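Side-chain contact in xyloglucan-specific endo-beta-1,4-glucanase BoGH9A (Bacteroides ovatus, PDB 6DHT), which hydrolyses internal beta-1,4-glucosidic linkages in the backbone of xyloglucan, releasing xyloglucan oligosaccharides: residues K414-A419 / V449-A454. Numbering follows the deposited sequence.
Sequences KVIEGA and VSLMYA
Leu451 reaches out from helix 439-458 and divides its two methyl groups between Val415 and Ile416, consecutive residues near the end of helix 395-416. It is a compact example of one forked side chain serving two neighbours on a facing helix. The CD1 branch lies 4.0 Å from CG1 of Val415, while CD2 comes closer to the other neighbour, 3.6 Å from CG2 of Ile416. The fork is carried across by a leucine whose CG lies beside the backbone N (chi1 -71°) and anti to the carbonyl carbon, and its CB already points toward segment 414-419. In Val415, CG1 is the branch that touches, placed anti to the backbone N (chi1 160°). Ile416 offers its short CG2 methyl to Leu451; its longer CG1-CD1 arm takes the other branch from CB, and the residue also packs on Val462 and Asn466 of helix 461-474. Ile416 is also the first residue of a type II beta turn that runs to Ala419, closed by the backbone hydrogen bond from Ala419 N to Ile416 O. Leu451 also rests on Ala412, one turn further back on helix 395-416, which places the contact in the helical packing of the family 9 catalytic domain, away from its metal and active sites. Val415 is partly exposed and has a bound di(hydroxyethyl)ether close to its side chain. No hydrogen bond or charge pair links the two segments: 102 Å² of buried surface is shared by three aliphatic side chains, so this contact rests on van der Waals packing and the exclusion of water rather than on directional bonds.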
loop_
_atom_site.group_PDB
_atom_site.type_symbol
_atom_site.label_atom_id
_atom_site.label_comp_id
_atom_site.label_asym_id
_atom_site.label_seq_id
_atom_site.Cartn_x
_atom_site.Cartn_y
_atom_site.Cartn_z
ATOM N N LYS A 414 -13.419 -8.672 -15.910
ATOM C CA LYS A 414 -12.967 -7.743 -16.939
ATOM C C LYS A 414 -11.441 -7.588 -16.889
ATOM O O LYS A 414 -10.766 -7.582 -17.919
ATOM C CB LYS A 414 -13.654 -6.390 -16.772
ATOM C CG LYS A 414 -13.666 -5.522 -18.024
ATOM C CD LYS A 414 -14.453 -4.218 -17.811
ATOM C CE LYS A 414 -15.921 -4.474 -17.474
ATOM N NZ LYS A 414 -16.609 -5.314 -18.500
ATOM N N VAL A 415 -10.897 -7.492 -15.685
ATOM C CA VAL A 415 -9.460 -7.314 -15.497
ATOM C C VAL A 415 -8.658 -8.485 -16.058
ATOM O O VAL A 415 -7.575 -8.268 -16.627
ATOM C CB VAL A 415 -9.135 -7.126 -13.979
ATOM C CG1 VAL A 415 -7.662 -7.426 -13.660
ATOM C CG2 VAL A 415 -9.520 -5.742 -13.520
ATOM N N ILE A 416 -9.151 -9.712 -15.917
ATOM C CA ILE A 416 -8.358 -10.894 -16.265
ATOM C C ILE A 416 -8.533 -11.302 -17.725
ATOM O O ILE A 416 -7.826 -12.184 -18.225
ATOM C CB ILE A 416 -8.637 -12.108 -15.371
ATOM C CG1 ILE A 416 -10.072 -12.618 -15.526
ATOM C CG2 ILE A 416 -8.351 -11.772 -13.899
ATOM C CD1 ILE A 416 -10.307 -13.953 -14.911
ATOM N N GLU A 417 -9.434 -10.622 -18.415
ATOM C CA GLU A 417 -9.729 -10.966 -19.801
ATOM C C GLU A 417 -8.465 -10.798 -20.638
ATOM O O GLU A 417 -7.916 -9.708 -20.714
ATOM C CB GLU A 417 -10.844 -10.073 -20.329
ATOM C CG GLU A 417 -11.551 -10.624 -21.549
ATOM C CD GLU A 417 -12.901 -9.959 -21.776
ATOM O OE1 GLU A 417 -12.968 -8.708 -21.777
ATOM O OE2 GLU A 417 -13.899 -10.696 -21.936
ATOM N N GLY A 418 -7.986 -11.895 -21.221
ATOM C CA GLY A 418 -6.864 -11.830 -22.143
ATOM C C GLY A 418 -5.505 -11.784 -21.473
ATOM O O GLY A 418 -4.482 -11.658 -22.145
ATOM N N ALA A 419 -5.475 -11.891 -20.153
ATOM C CA ALA A 419 -4.215 -11.770 -19.424
ATOM C C ALA A 419 -3.169 -12.793 -19.881
ATOM O O ALA A 419 -1.988 -12.494 -19.855
ATOM C CB ALA A 419 -4.457 -11.868 -17.909
ATOM N N VAL A 449 -4.819 -6.975 -5.228
ATOM C CA VAL A 449 -5.575 -7.094 -3.977
ATOM C C VAL A 449 -7.043 -7.411 -4.302
ATOM O O VAL A 449 -7.660 -8.271 -3.657
ATOM C CB VAL A 449 -5.469 -5.804 -3.139
ATOM C CG1 VAL A 449 -6.405 -5.855 -1.929
ATOM C CG2 VAL A 449 -4.058 -5.581 -2.649
ATOM N N SER A 450 -7.609 -6.692 -5.263
ATOM C CA SER A 450 -8.995 -6.896 -5.699
ATOM C C SER A 450 -9.211 -8.328 -6.200
ATOM O O SER A 450 -10.215 -8.997 -5.861
ATOM C CB SER A 450 -9.386 -5.871 -6.746
ATOM O OG SER A 450 -9.197 -4.562 -6.279
ATOM N N LEU A 451 -8.268 -8.836 -6.996
ATOM C CA LEU A 451 -8.351 -10.219 -7.488
ATOM C C LEU A 451 -8.247 -11.225 -6.369
ATOM O O LEU A 451 -8.920 -12.264 -6.388
ATOM C CB LEU A 451 -7.236 -10.446 -8.530
ATOM C CG LEU A 451 -7.471 -9.710 -9.844
ATOM C CD1 LEU A 451 -6.209 -9.697 -10.687
ATOM C CD2 LEU A 451 -8.634 -10.354 -10.624
ATOM N N MET A 452 -7.401 -10.963 -5.387
ATOM C CA MET A 452 -7.288 -11.828 -4.235
ATOM C C MET A 452 -8.639 -11.884 -3.483
ATOM O O MET A 452 -9.110 -12.955 -3.079
ATOM C CB MET A 452 -6.117 -11.318 -3.366
ATOM C CG MET A 452 -5.799 -12.118 -2.126
ATOM S SD MET A 452 -6.921 -11.843 -0.737
ATOM C CE MET A 452 -6.579 -10.102 -0.395
ATOM N N TYR A 453 -9.282 -10.732 -3.298
ATOM C CA TYR A 453 -10.612 -10.742 -2.694
ATOM C C TYR A 453 -11.606 -11.514 -3.553
ATOM O O TYR A 453 -12.448 -12.240 -3.029
ATOM C CB TYR A 453 -11.154 -9.326 -2.497
ATOM C CG TYR A 453 -10.779 -8.693 -1.168
ATOM C CD1 TYR A 453 -11.534 -8.926 -0.029
ATOM C CD2 TYR A 453 -9.652 -7.905 -1.052
ATOM C CE1 TYR A 453 -11.181 -8.359 1.193
ATOM C CE2 TYR A 453 -9.287 -7.330 0.156
ATOM C CZ TYR A 453 -10.054 -7.575 1.271
ATOM O OH TYR A 453 -9.717 -7.017 2.492
ATOM N N ALA A 454 -11.554 -11.373 -4.867
ATOM C CA ALA A 454 -12.460 -12.157 -5.720
ATOM C C ALA A 454 -12.258 -13.674 -5.552
ATOM O O ALA A 454 -13.248 -14.445 -5.522
ATOM C CB ALA A 454 -12.293 -11.763 -7.174
#